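Local coordinates for ARO (armadillo repeats only protein) (Plasmodium falciparum Santa Lucia, PDB 5EWP) that probably acts as an armadillo-repeat protein-binding scaffold in the translocation and attachment of rhoptries to the apical pole of the malaria parasite, at residues G128-L133 against L167-I172; K119-M124 against F156-K161; N26-F31 against P76-A81. All coordinates share one frame; numbering follows the deposited sequence.

How the contacts relate
The three contacts lie along an all-helical armadillo array and join parts that are 32 to 45 residues apart in the chain. Contact 3 comes first and closes before the others open, tying helix 28-34 to helix 77-84. Contacts 2 and 1 follow and alternate along the chain: helix 118-126 and then helix 130-136 reach the turn just before and the bend just after helix 160-168. Their centres are about 13 Å apart, and Ala129 N probably bonds to Met124 O at 3.1 Å. Contact 3 is centred about 21 Å from contact 2, linked by Asn120 ND2 and Lys79 O. Such neighbour-to-neighbour packing is consistent with the stacked helices of an armadillo protein.

Contact 1 (G128-L133 against L167-I172); sequences GALPYL and LKLGGI
Leu169 extends one methyl, CD1, into the corner formed by Leu130 and Pro131, and this apolar meeting makes up the contact. CD1 lies 3.9 Å from Leu130 CB and the same 3.9 Å from Pro131 CG, with CD of the proline ring hardly farther away. The proline ring and the leucine side chain approach at a slant. Leu169 CG sits beside its backbone N (chi1 -67°), which turns CD1 toward Leu130 and Pro131. Leu130 is buried, its side chain also packed on Cys152 of helix 142-156 and Phe125 of helix 118-126, whereas Pro131 forms the exposed side of the corner.

Backbone turns set up both partners. Gly128 and Gly170 each end a helix in a Schellman motif with positive phi, a conformation in which a side chain would run into the preceding carbonyl oxygen. Gly170 is also the N-cap of helix 171-177, and the chain turns there, with Leu169 just before the glycine. Gly170 N bonds back to Leu167 O at 3.1 Å, while in the other segment Leu133 N bonds to Ala129 O.

With no hydrogen bond or charge pair between the segments, the join depends on shape and apolar burial, one leucine methyl joining helix 130-136 to the bend between helices 160-168 and 171-177.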
ATOM      1  N   GLY A 128      -4.180   4.548  12.556  1.00 16.60           N
ATOM      2  CA  GLY A 128      -4.308   5.751  11.744  1.00 20.44           C
ATOM      3  C   GLY A 128      -3.596   5.772  10.393  1.00 17.75           C
ATOM      4  O   GLY A 128      -3.252   6.834   9.884  1.00 20.56           O
ATOM      5  N   ALA A 129      -3.406   4.603   9.793  1.00 16.44           N
ATOM      6  CA  ALA A 129      -2.692   4.508   8.518  1.00 19.44           C
ATOM      7  C   ALA A 129      -3.463   5.081   7.333  1.00 21.35           C
ATOM      8  O   ALA A 129      -2.853   5.541   6.387  1.00 17.50           O
ATOM      9  CB  ALA A 129      -2.335   3.062   8.218  1.00 15.89           C
ATOM     10  N   LEU A 130      -4.794   5.009   7.352  1.00 15.80           N
ATOM     11  CA  LEU A 130      -5.561   5.294   6.136  1.00 19.46           C
ATOM     12  C   LEU A 130      -5.307   6.668   5.487  1.00 14.88           C
ATOM     13  O   LEU A 130      -5.127   6.727   4.272  1.00 17.19           O
ATOM     14  CB  LEU A 130      -7.066   5.136   6.396  1.00 19.24           C
ATOM     15  CG  LEU A 130      -7.692   3.749   6.266  1.00 21.06           C
ATOM     16  CD1 LEU A 130      -9.223   3.870   6.325  1.00 19.88           C
ATOM     17  CD2 LEU A 130      -7.251   3.018   4.996  1.00 14.45           C
ATOM     18  N   PRO A 131      -5.293   7.765   6.273  1.00 17.26           N
ATOM     19  CA  PRO A 131      -5.083   9.058   5.596  1.00 20.11           C
ATOM     20  C   PRO A 131      -3.767   9.112   4.816  1.00 17.74           C
ATOM     21  O   PRO A 131      -3.716   9.703   3.726  1.00 19.13           O
ATOM     22  CB  PRO A 131      -5.055  10.065   6.752  1.00 19.48           C
ATOM     23  CG  PRO A 131      -5.829   9.427   7.834  1.00 25.60           C
ATOM     24  CD  PRO A 131      -5.560   7.939   7.714  1.00 24.63           C
ATOM     25  N   TYR A 132      -2.723   8.492   5.361  1.00 16.98           N
ATOM     26  CA  TYR A 132      -1.413   8.489   4.704  1.00 14.86           C
ATOM     27  C   TYR A 132      -1.451   7.617   3.459  1.00 18.53           C
ATOM     28  O   TYR A 132      -0.916   7.978   2.419  1.00 18.89           O
ATOM     29  CB  TYR A 132      -0.328   7.997   5.661  1.00 15.12           C
ATOM     30  CG  TYR A 132      -0.226   8.851   6.891  1.00 22.95           C
ATOM     31  CD1 TYR A 132       0.429  10.073   6.856  1.00 24.70           C
ATOM     32  CD2 TYR A 132      -0.834   8.461   8.084  1.00 20.17           C
ATOM     33  CE1 TYR A 132       0.505  10.874   7.981  1.00 31.30           C
ATOM     34  CE2 TYR A 132      -0.762   9.258   9.214  1.00 25.98           C
ATOM     35  CZ  TYR A 132      -0.086  10.465   9.154  1.00 36.39           C
ATOM     36  OH  TYR A 132      -0.006  11.267  10.266  1.00 40.04           O
ATOM     37  N   LEU A 133      -2.094   6.458   3.567  1.00 16.37           N
ATOM     38  CA  LEU A 133      -2.171   5.559   2.427  1.00 14.25           C
ATOM     39  C   LEU A 133      -3.033   6.155   1.316  1.00 17.23           C
ATOM     40  O   LEU A 133      -2.743   5.973   0.131  1.00 18.14           O
ATOM     41  CB  LEU A 133      -2.712   4.208   2.866  1.00 11.29           C
ATOM     42  CG  LEU A 133      -1.830   3.432   3.850  1.00 13.17           C
ATOM     43  CD1 LEU A 133      -2.613   2.252   4.394  1.00 18.96           C
ATOM     44  CD2 LEU A 133      -0.554   2.965   3.183  1.00 19.70           C
ATOM     45  N   LEU A 167     -14.193   6.357   2.894  1.00 21.32           N
ATOM     46  CA  LEU A 167     -15.015   7.281   2.106  1.00 16.79           C
ATOM     47  C   LEU A 167     -14.916   8.714   2.619  1.00 19.23           C
ATOM     48  O   LEU A 167     -14.756   9.660   1.842  1.00 24.77           O
ATOM     49  CB  LEU A 167     -16.466   6.794   2.114  1.00 18.30           C
ATOM     50  CG  LEU A 167     -17.531   7.641   1.417  1.00 21.61           C
ATOM     51  CD1 LEU A 167     -17.206   7.794  -0.049  1.00 28.64           C
ATOM     52  CD2 LEU A 167     -18.893   6.988   1.613  1.00 27.61           C
ATOM     53  N   LYS A 168     -14.997   8.866   3.935  1.00 23.06           N
ATOM     54  CA  LYS A 168     -14.927  10.168   4.582  1.00 26.94           C
ATOM     55  C   LYS A 168     -13.607  10.881   4.299  1.00 31.39           C
ATOM     56  O   LYS A 168     -13.569  12.098   4.157  1.00 27.00           O
ATOM     57  CB  LYS A 168     -15.136   9.998   6.086  1.00 29.80           C
ATOM     58  CG  LYS A 168     -15.066  11.260   6.916  1.00 33.71           C
ATOM     59  CD  LYS A 168     -14.875  10.894   8.372  1.00 41.72           C
ATOM     60  CE  LYS A 168     -15.427  11.954   9.298  1.00 55.63           C
ATOM     61  NZ  LYS A 168     -14.768  13.257   9.049  1.00 60.71           N
ATOM     62  N   LEU A 169     -12.532  10.105   4.205  1.00 25.32           N
ATOM     63  CA  LEU A 169     -11.194  10.645   4.023  1.00 26.97           C
ATOM     64  C   LEU A 169     -10.842  10.927   2.566  1.00 27.27           C
ATOM     65  O   LEU A 169      -9.728  11.369   2.262  1.00 26.71           O
ATOM     66  CB  LEU A 169     -10.163   9.686   4.616  1.00 25.94           C
ATOM     67  CG  LEU A 169     -10.209   9.523   6.130  1.00 25.23           C
ATOM     68  CD1 LEU A 169      -9.321   8.358   6.563  1.00 25.02           C
ATOM     69  CD2 LEU A 169      -9.771  10.819   6.801  1.00 28.63           C
ATOM     70  N   GLY A 170     -11.780  10.671   1.666  1.00 21.49           N
ATOM     71  CA  GLY A 170     -11.575  10.953   0.261  1.00 27.47           C
ATOM     72  C   GLY A 170     -11.003   9.772  -0.492  1.00 25.00           C
ATOM     73  O   GLY A 170     -10.529   9.911  -1.613  1.00 24.29           O
ATOM     74  N   GLY A 171     -11.037   8.599   0.129  1.00 21.94           N
ATOM     75  CA  GLY A 171     -10.476   7.416  -0.492  1.00 17.71           C
ATOM     76  C   GLY A 171     -11.108   7.001  -1.807  1.00 25.08           C
ATOM     77  O   GLY A 171     -10.424   6.484  -2.684  1.00 19.21           O
ATOM     78  N   ILE A 172     -12.415   7.198  -1.953  1.00 19.80           N
ATOM     79  CA  ILE A 172     -13.072   6.808  -3.196  1.00 20.66           C
ATOM     80  C   ILE A 172     -12.656   7.734  -4.347  1.00 21.09           C
ATOM     81  O   ILE A 172     -12.454   7.284  -5.478  1.00 22.80           O
ATOM     82  CB  ILE A 172     -14.601   6.780  -3.029  1.00 26.38           C
ATOM     83  CG1 ILE A 172     -14.993   5.591  -2.143  1.00 24.66           C
ATOM     84  CG2 ILE A 172     -15.297   6.661  -4.376  1.00 28.12           C
ATOM     85  CD1 ILE A 172     -14.566   4.253  -2.723  1.00 21.56           C
TER

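Contact 2 (K119-M124 against F156-K161); sequences KNCICM and FVLDKK
Leu158 packs against Cys121 and Ile122, and its methyl CD1 does all the touching. It comes within 3.5 Å of Cys121 CB, tighter than ordinary van der Waals contact between carbons, so methyl and methylene are pressed firmly together. Ile122 CG1 adds a looser contact to the same methyl at 4.4 Å, on the side nearer the surface. A chi1 of -66° sets Leu158 CG trans to the carbonyl carbon, and the chain runs on extended from there, placing CD1 against the flank of helix 118-126. Cys121 SG takes the like position at -71°, leaving CB as the atom that meets the leucine. Cys121 is buried and also packs on Asn154 and Ile155 of helix 142-156, while Ile122 reaches Tyr162 of helix 160-168.

The turn carrying Leu158 is the link between two consecutive helices of the armadillo array: helix 142-156 ends, a type I beta turn runs from Phe156 to Asp159, and helix 160-168 starts. Leu158, in that turn, packs the corner against the earlier helix 118-126.

Polar bonds hold the two sides separately. Asp159 is the N-cap of helix 160-168, its OD1 accepting from Lys161 N at 2.8 Å; the N-H approaches on the anti side of the carboxylate, 26° out of its plane. The acid's negative charge probably also interacts favourably with the helix start. On the other segment, Cys123 N bonds to Lys119 O at 2.9 Å and Met124 N to Asn120 O at 2.8 Å. The buried amide of Asn120 turns away from Leu158, its OD1 accepting from Arg83 NH1 and its ND2 donating to Leu113 O and Lys79 O.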
ATOM      1  N   LYS A 119      -5.245  -9.369  11.576  1.00 14.52           N
ATOM      2  CA  LYS A 119      -4.841  -8.609  12.757  1.00 13.96           C
ATOM      3  C   LYS A 119      -4.024  -7.378  12.385  1.00 16.20           C
ATOM      4  O   LYS A 119      -4.210  -6.312  12.961  1.00 12.96           O
ATOM      5  CB  LYS A 119      -4.035  -9.480  13.717  1.00 16.11           C
ATOM      6  CG  LYS A 119      -4.914 -10.442  14.517  1.00 15.66           C
ATOM      7  CD  LYS A 119      -4.129 -11.198  15.562  1.00 16.73           C
ATOM      8  CE  LYS A 119      -5.071 -12.067  16.383  1.00 24.43           C
ATOM      9  NZ  LYS A 119      -4.369 -12.745  17.511  1.00 24.40           N
ATOM     10  N   ASN A 120      -3.118  -7.539  11.429  1.00 13.78           N
ATOM     11  CA  ASN A 120      -2.317  -6.407  10.977  1.00 11.13           C
ATOM     12  C   ASN A 120      -3.170  -5.323  10.350  1.00 10.39           C
ATOM     13  O   ASN A 120      -2.924  -4.133  10.557  1.00 12.58           O
ATOM     14  CB  ASN A 120      -1.254  -6.854   9.966  1.00 12.32           C
ATOM     15  CG  ASN A 120      -0.124  -7.620  10.617  1.00 11.69           C
ATOM     16  OD1 ASN A 120      -0.029  -7.668  11.832  1.00 17.05           O
ATOM     17  ND2 ASN A 120       0.764  -8.198   9.794  1.00 12.82           N
ATOM     18  N   CYS A 121      -4.166  -5.724   9.561  1.00  9.98           N
ATOM     19  CA  CYS A 121      -5.016  -4.751   8.887  1.00 11.15           C
ATOM     20  C   CYS A 121      -5.824  -3.971   9.907  1.00 15.86           C
ATOM     21  O   CYS A 121      -6.003  -2.754   9.795  1.00 12.35           O
ATOM     22  CB  CYS A 121      -5.946  -5.440   7.877  1.00 13.21           C
ATOM     23  SG  CYS A 121      -5.089  -6.077   6.428  1.00 14.76           S
ATOM     24  N   ILE A 122      -6.335  -4.692  10.900  1.00 15.22           N
ATOM     25  CA  ILE A 122      -7.051  -4.049  12.000  1.00 15.21           C
ATOM     26  C   ILE A 122      -6.153  -3.052  12.723  1.00 15.33           C
ATOM     27  O   ILE A 122      -6.562  -1.911  13.000  1.00 12.65           O
ATOM     28  CB  ILE A 122      -7.586  -5.093  12.998  1.00 14.22           C
ATOM     29  CG1 ILE A 122      -8.722  -5.891  12.355  1.00 17.19           C
ATOM     30  CG2 ILE A 122      -8.091  -4.401  14.264  1.00 18.88           C
ATOM     31  CD1 ILE A 122      -9.153  -7.140  13.160  1.00 20.90           C
ATOM     32  N   CYS A 123      -4.923  -3.475  13.009  1.00 14.97           N
ATOM     33  CA  CYS A 123      -3.950  -2.608  13.659  1.00 15.50           C
ATOM     34  C   CYS A 123      -3.644  -1.366  12.812  1.00 15.99           C
ATOM     35  O   CYS A 123      -3.530  -0.254  13.338  1.00 15.06           O
ATOM     36  CB  CYS A 123      -2.665  -3.379  13.951  1.00 19.68           C
ATOM     37  SG  CYS A 123      -1.438  -2.422  14.865  1.00 19.06           S
ATOM     38  N   MET A 124      -3.517  -1.544  11.504  1.00 15.51           N
ATOM     39  CA  MET A 124      -3.273  -0.393  10.637  1.00 14.61           C
ATOM     40  C   MET A 124      -4.430   0.583  10.706  1.00 14.96           C
ATOM     41  O   MET A 124      -4.215   1.787  10.781  1.00 14.66           O
ATOM     42  CB  MET A 124      -3.051  -0.820   9.193  1.00 16.67           C
ATOM     43  CG  MET A 124      -1.798  -1.637   9.019  1.00 15.73           C
ATOM     44  SD  MET A 124      -1.604  -2.101   7.296  1.00 14.52           S
ATOM     45  CE  MET A 124      -0.425  -3.425   7.511  1.00 13.76           C
ATOM     46  N   PHE A 156     -10.003  -2.020   4.274  1.00 16.61           N
ATOM     47  CA  PHE A 156     -11.412  -1.627   4.397  1.00 18.76           C
ATOM     48  C   PHE A 156     -12.388  -2.773   4.135  1.00 18.99           C
ATOM     49  O   PHE A 156     -13.539  -2.685   4.548  1.00 18.74           O
ATOM     50  CB  PHE A 156     -11.782  -0.381   3.533  1.00 19.06           C
ATOM     51  CG  PHE A 156     -11.697  -0.543   2.015  1.00 18.89           C
ATOM     52  CD1 PHE A 156     -12.436  -1.493   1.326  1.00 20.15           C
ATOM     53  CD2 PHE A 156     -10.950   0.368   1.267  1.00 16.34           C
ATOM     54  CE1 PHE A 156     -12.377  -1.580  -0.063  1.00 17.81           C
ATOM     55  CE2 PHE A 156     -10.893   0.289  -0.109  1.00 14.38           C
ATOM     56  CZ  PHE A 156     -11.599  -0.672  -0.781  1.00 20.26           C
ATOM     57  N   VAL A 157     -11.958  -3.854   3.493  1.00 15.74           N
ATOM     58  CA  VAL A 157     -12.911  -4.950   3.262  1.00 17.69           C
ATOM     59  C   VAL A 157     -13.325  -5.651   4.556  1.00 22.43           C
ATOM     60  O   VAL A 157     -14.340  -6.352   4.586  1.00 20.75           O
ATOM     61  CB  VAL A 157     -12.371  -6.011   2.299  1.00 20.38           C
ATOM     62  CG1 VAL A 157     -12.155  -5.413   0.918  1.00 28.30           C
ATOM     63  CG2 VAL A 157     -11.094  -6.638   2.825  1.00 22.26           C
ATOM     64  N   LEU A 158     -12.582  -5.431   5.633  1.00 17.98           N
ATOM     65  CA  LEU A 158     -12.815  -6.167   6.876  1.00 19.69           C
ATOM     66  C   LEU A 158     -13.981  -5.639   7.720  1.00 20.48           C
ATOM     67  O   LEU A 158     -14.550  -6.381   8.531  1.00 25.01           O
ATOM     68  CB  LEU A 158     -11.535  -6.164   7.711  1.00 19.92           C
ATOM     69  CG  LEU A 158     -10.360  -6.927   7.102  1.00 21.32           C
ATOM     70  CD1 LEU A 158      -9.163  -6.796   8.030  1.00 23.96           C
ATOM     71  CD2 LEU A 158     -10.710  -8.397   6.876  1.00 16.80           C
ATOM     72  N   ASP A 159     -14.371  -4.387   7.513  1.00 16.16           N
ATOM     73  CA  ASP A 159     -15.355  -3.758   8.395  1.00 19.11           C
ATOM     74  C   ASP A 159     -16.067  -2.590   7.714  1.00 26.80           C
ATOM     75  O   ASP A 159     -15.438  -1.736   7.092  1.00 20.35           O
ATOM     76  CB  ASP A 159     -14.660  -3.294   9.673  1.00 20.18           C
ATOM     77  CG  ASP A 159     -15.613  -2.975  10.801  1.00 28.74           C
ATOM     78  OD1 ASP A 159     -16.634  -2.287  10.593  1.00 25.48           O
ATOM     79  OD2 ASP A 159     -15.315  -3.418  11.931  1.00 36.41           O
ATOM     80  N   LYS A 160     -17.387  -2.558   7.827  1.00 23.43           N
ATOM     81  CA  LYS A 160     -18.154  -1.456   7.258  1.00 25.33           C
ATOM     82  C   LYS A 160     -17.698  -0.094   7.781  1.00 25.32           C
ATOM     83  O   LYS A 160     -17.712   0.906   7.045  1.00 20.95           O
ATOM     84  CB  LYS A 160     -19.648  -1.646   7.537  1.00 27.75           C
ATOM     85  CG  LYS A 160     -20.497  -0.552   6.930  1.00 29.18           C
ATOM     86  CD  LYS A 160     -21.984  -0.771   7.196  1.00 32.48           C
ATOM     87  CE  LYS A 160     -22.797   0.346   6.564  1.00 36.02           C
ATOM     88  NZ  LYS A 160     -24.261   0.113   6.644  1.00 38.91           N
ATOM     89  N   LYS A 161     -17.299  -0.041   9.053  1.00 21.71           N
ATOM     90  CA  LYS A 161     -16.821   1.218   9.619  1.00 20.22           C
ATOM     91  C   LYS A 161     -15.526   1.670   8.954  1.00 19.10           C
ATOM     92  O   LYS A 161     -15.274   2.873   8.832  1.00 21.97           O
ATOM     93  CB  LYS A 161     -16.615   1.102  11.128  1.00 26.17           C
ATOM     94  CG  LYS A 161     -17.919   0.943  11.902  1.00 32.63           C
ATOM     95  CD  LYS A 161     -17.654   0.674  13.368  1.00 45.57           C
ATOM     96  CE  LYS A 161     -18.854   1.051  14.220  1.00 57.33           C
ATOM     97  NZ  LYS A 161     -19.080   2.526  14.201  1.00 62.50           N
TER

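Contact 3 (N26-F31 against P76-A81); sequences NDVQEF and PHYKDA
Tyr78 CG stands opposite its carbonyl carbon (chi1 -81°), swinging the ring out to Val28 and Asn26, while Val28 has CG1 anti to its backbone N and CG2 turned to the ring. Val28 thus uses both branches: CG2 rests obliquely against the tyrosine, 3.9 Å from Tyr78 CD1, and CG1 lies 3.8 Å from Ala81 O. The methyl of Ala81 is a looser neighbour of the valine CG2.

Asn26 meets the far end of the tyrosine. Its ND2 is 3.5 Å from Tyr78 OH without a hydrogen bond, and the hydroxyl lies alongside CB and CG almost as closely; the side chains cross at about a right angle with amide and ring planes 66° apart. His77 covers one face of the tyrosine ring, NE2 sitting 3.6 Å above its centre.

In the armadillo array this contact joins the Asn26-Asp27 bend and helix 28-34 to helix 77-84. Asn26 closes helix 14-25 in a Schellman motif, and the next residue, Asp27, is the N-cap of helix 28-34. Its OD1 accepts from Glu30 N at 3.2 Å, the donor standing well above the carboxylate plane. Both Asn26 and Tyr78 also pack on Leu69 of helix 58-70, which places that helix beside the pair. Each segment has a salt bridge outside the contact: Glu30 OE2 with Arg18 NE, and Asp80 OD1 with Arg83 NH1.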
ATOM      1  N   ASN A  26      18.207 -12.049  11.924  1.00 28.58           N
ATOM      2  CA  ASN A  26      16.792 -11.734  11.668  1.00 27.81           C
ATOM      3  C   ASN A  26      16.082 -11.185  12.895  1.00 31.86           C
ATOM      4  O   ASN A  26      14.956 -11.585  13.214  1.00 35.54           O
ATOM      5  CB  ASN A  26      16.037 -12.966  11.165  1.00 33.85           C
ATOM      6  CG  ASN A  26      16.514 -13.433   9.812  1.00 37.90           C
ATOM      7  OD1 ASN A  26      16.663 -12.639   8.886  1.00 42.93           O
ATOM      8  ND2 ASN A  26      16.764 -14.732   9.687  1.00 46.14           N
ATOM      9  N   ASP A  27      16.743 -10.261  13.579  1.00 25.74           N
ATOM     10  CA  ASP A  27      16.217  -9.690  14.807  1.00 22.08           C
ATOM     11  C   ASP A  27      15.139  -8.653  14.493  1.00 27.34           C
ATOM     12  O   ASP A  27      15.436  -7.466  14.263  1.00 19.84           O
ATOM     13  CB  ASP A  27      17.349  -9.061  15.620  1.00 25.19           C
ATOM     14  CG  ASP A  27      16.949  -8.755  17.049  1.00 30.84           C
ATOM     15  OD1 ASP A  27      15.744  -8.602  17.331  1.00 25.03           O
ATOM     16  OD2 ASP A  27      17.855  -8.624  17.896  1.00 30.84           O
ATOM     17  N   VAL A  28      13.892  -9.112  14.475  1.00 24.84           N
ATOM     18  CA  VAL A  28      12.756  -8.266  14.135  1.00 24.20           C
ATOM     19  C   VAL A  28      12.627  -7.067  15.070  1.00 22.79           C
ATOM     20  O   VAL A  28      12.503  -5.935  14.603  1.00 20.95           O
ATOM     21  CB  VAL A  28      11.436  -9.081  14.140  1.00 20.04           C
ATOM     22  CG1 VAL A  28      10.236  -8.155  14.054  1.00 18.63           C
ATOM     23  CG2 VAL A  28      11.434 -10.057  12.987  1.00 23.94           C
ATOM     24  N   GLN A  29      12.657  -7.295  16.381  1.00 19.78           N
ATOM     25  CA  GLN A  29      12.473  -6.199  17.331  1.00 19.26           C
ATOM     26  C   GLN A  29      13.560  -5.142  17.197  1.00 19.22           C
ATOM     27  O   GLN A  29      13.294  -3.937  17.312  1.00 19.78           O
ATOM     28  CB  GLN A  29      12.445  -6.708  18.773  1.00 23.09           C
ATOM     29  CG  GLN A  29      12.126  -5.614  19.790  1.00 23.39           C
ATOM     30  CD  GLN A  29      10.730  -5.042  19.615  1.00 29.15           C
ATOM     31  OE1 GLN A  29       9.735  -5.681  19.971  1.00 26.86           O
ATOM     32  NE2 GLN A  29      10.644  -3.844  19.063  1.00 23.54           N
ATOM     33  N   GLU A  30      14.787  -5.585  16.961  1.00 16.71           N
ATOM     34  CA  GLU A  30      15.882  -4.617  16.835  1.00 19.94           C
ATOM     35  C   GLU A  30      15.735  -3.784  15.553  1.00 18.12           C
ATOM     36  O   GLU A  30      15.954  -2.568  15.564  1.00 17.95           O
ATOM     37  CB  GLU A  30      17.231  -5.334  16.859  1.00 25.60           C
ATOM     38  CG  GLU A  30      18.431  -4.429  16.925  1.00 38.48           C
ATOM     39  CD  GLU A  30      18.523  -3.610  18.199  1.00 46.84           C
ATOM     40  OE1 GLU A  30      17.812  -3.905  19.182  1.00 41.96           O
ATOM     41  OE2 GLU A  30      19.346  -2.675  18.221  1.00 54.63           O
ATOM     42  N   PHE A  31      15.343  -4.431  14.460  1.00 17.30           N
ATOM     43  CA  PHE A  31      15.042  -3.694  13.228  1.00 19.86           C
ATOM     44  C   PHE A  31      13.950  -2.643  13.471  1.00 19.41           C
ATOM     45  O   PHE A  31      14.066  -1.521  13.019  1.00 16.22           O
ATOM     46  CB  PHE A  31      14.608  -4.644  12.105  1.00 17.46           C
ATOM     47  CG  PHE A  31      15.757  -5.308  11.371  1.00 21.56           C
ATOM     48  CD1 PHE A  31      16.873  -4.578  10.988  1.00 21.99           C
ATOM     49  CD2 PHE A  31      15.709  -6.662  11.059  1.00 19.92           C
ATOM     50  CE1 PHE A  31      17.918  -5.188  10.304  1.00 23.73           C
ATOM     51  CE2 PHE A  31      16.753  -7.281  10.384  1.00 29.40           C
ATOM     52  CZ  PHE A  31      17.860  -6.537  10.000  1.00 21.82           C
ATOM     53  N   PRO A  76       5.183 -16.948   6.781  1.00 27.74           N
ATOM     54  CA  PRO A  76       4.207 -15.920   7.160  1.00 22.60           C
ATOM     55  C   PRO A  76       4.324 -15.476   8.612  1.00 20.26           C
ATOM     56  O   PRO A  76       3.723 -14.456   8.976  1.00 21.66           O
ATOM     57  CB  PRO A  76       2.856 -16.606   6.918  1.00 29.83           C
ATOM     58  CG  PRO A  76       3.156 -18.080   6.985  1.00 31.69           C
ATOM     59  CD  PRO A  76       4.539 -18.224   6.421  1.00 31.49           C
ATOM     60  N   HIS A  77       5.079 -16.206   9.433  1.00 20.11           N
ATOM     61  CA  HIS A  77       5.164 -15.870  10.849  1.00 20.26           C
ATOM     62  C   HIS A  77       5.807 -14.498  11.073  1.00 20.82           C
ATOM     63  O   HIS A  77       5.567 -13.852  12.086  1.00 20.33           O
ATOM     64  CB  HIS A  77       5.931 -16.945  11.627  1.00 26.47           C
ATOM     65  CG  HIS A  77       7.417 -16.877  11.458  1.00 30.77           C
ATOM     66  ND1 HIS A  77       8.082 -17.523  10.435  1.00 35.79           N
ATOM     67  CD2 HIS A  77       8.371 -16.254  12.190  1.00 28.15           C
ATOM     68  CE1 HIS A  77       9.378 -17.294  10.542  1.00 33.92           C
ATOM     69  NE2 HIS A  77       9.581 -16.525  11.599  1.00 34.66           N
ATOM     70  N   TYR A  78       6.627 -14.047  10.130  1.00 22.83           N
ATOM     71  CA  TYR A  78       7.259 -12.744  10.292  1.00 16.97           C
ATOM     72  C   TYR A  78       6.218 -11.621  10.389  1.00 20.13           C
ATOM     73  O   TYR A  78       6.429 -10.624  11.096  1.00 17.94           O
ATOM     74  CB  TYR A  78       8.242 -12.478   9.152  1.00 14.40           C
ATOM     75  CG  TYR A  78       9.588 -13.156   9.362  1.00 20.35           C
ATOM     76  CD1 TYR A  78      10.351 -12.888  10.492  1.00 21.40           C
ATOM     77  CD2 TYR A  78      10.093 -14.049   8.429  1.00 24.06           C
ATOM     78  CE1 TYR A  78      11.579 -13.500  10.690  1.00 23.94           C
ATOM     79  CE2 TYR A  78      11.325 -14.669   8.617  1.00 23.18           C
ATOM     80  CZ  TYR A  78      12.059 -14.386   9.751  1.00 26.97           C
ATOM     81  OH  TYR A  78      13.282 -14.985   9.942  1.00 32.79           O
ATOM     82  N   LYS A  79       5.096 -11.781   9.692  1.00 18.69           N
ATOM     83  CA  LYS A  79       4.067 -10.741   9.690  1.00 18.75           C
ATOM     84  C   LYS A  79       3.489 -10.515  11.072  1.00 16.25           C
ATOM     85  O   LYS A  79       3.147  -9.387  11.432  1.00 13.78           O
ATOM     86  CB  LYS A  79       2.949 -11.083   8.694  1.00 16.52           C
ATOM     87  CG  LYS A  79       3.419 -11.017   7.239  1.00 14.64           C
ATOM     88  CD  LYS A  79       2.281 -11.339   6.279  1.00 18.99           C
ATOM     89  CE  LYS A  79       2.801 -11.355   4.852  1.00 22.26           C
ATOM     90  NZ  LYS A  79       1.693 -11.442   3.875  1.00 28.88           N
ATOM     91  N   ASP A  80       3.366 -11.588  11.853  1.00 18.85           N
ATOM     92  CA  ASP A  80       2.906 -11.462  13.226  1.00 15.06           C
ATOM     93  C   ASP A  80       3.997 -10.915  14.137  1.00 14.25           C
ATOM     94  O   ASP A  80       3.717 -10.086  14.996  1.00 18.09           O
ATOM     95  CB  ASP A  80       2.419 -12.811  13.780  1.00 23.00           C
ATOM     96  CG  ASP A  80       1.131 -13.287  13.129  1.00 29.08           C
ATOM     97  OD1 ASP A  80       0.196 -12.471  12.949  1.00 24.86           O
ATOM     98  OD2 ASP A  80       1.049 -14.489  12.806  1.00 28.39           O
ATOM     99  N   ALA A  81       5.228 -11.395  13.966  1.00 15.59           N
ATOM    100  CA  ALA A  81       6.344 -10.936  14.796  1.00 18.55           C
ATOM    101  C   ALA A  81       6.530  -9.424  14.661  1.00 25.65           C
ATOM    102  O   ALA A  81       6.825  -8.718  15.635  1.00 17.57           O
ATOM    103  CB  ALA A  81       7.626 -11.671  14.427  1.00 20.71           C
TER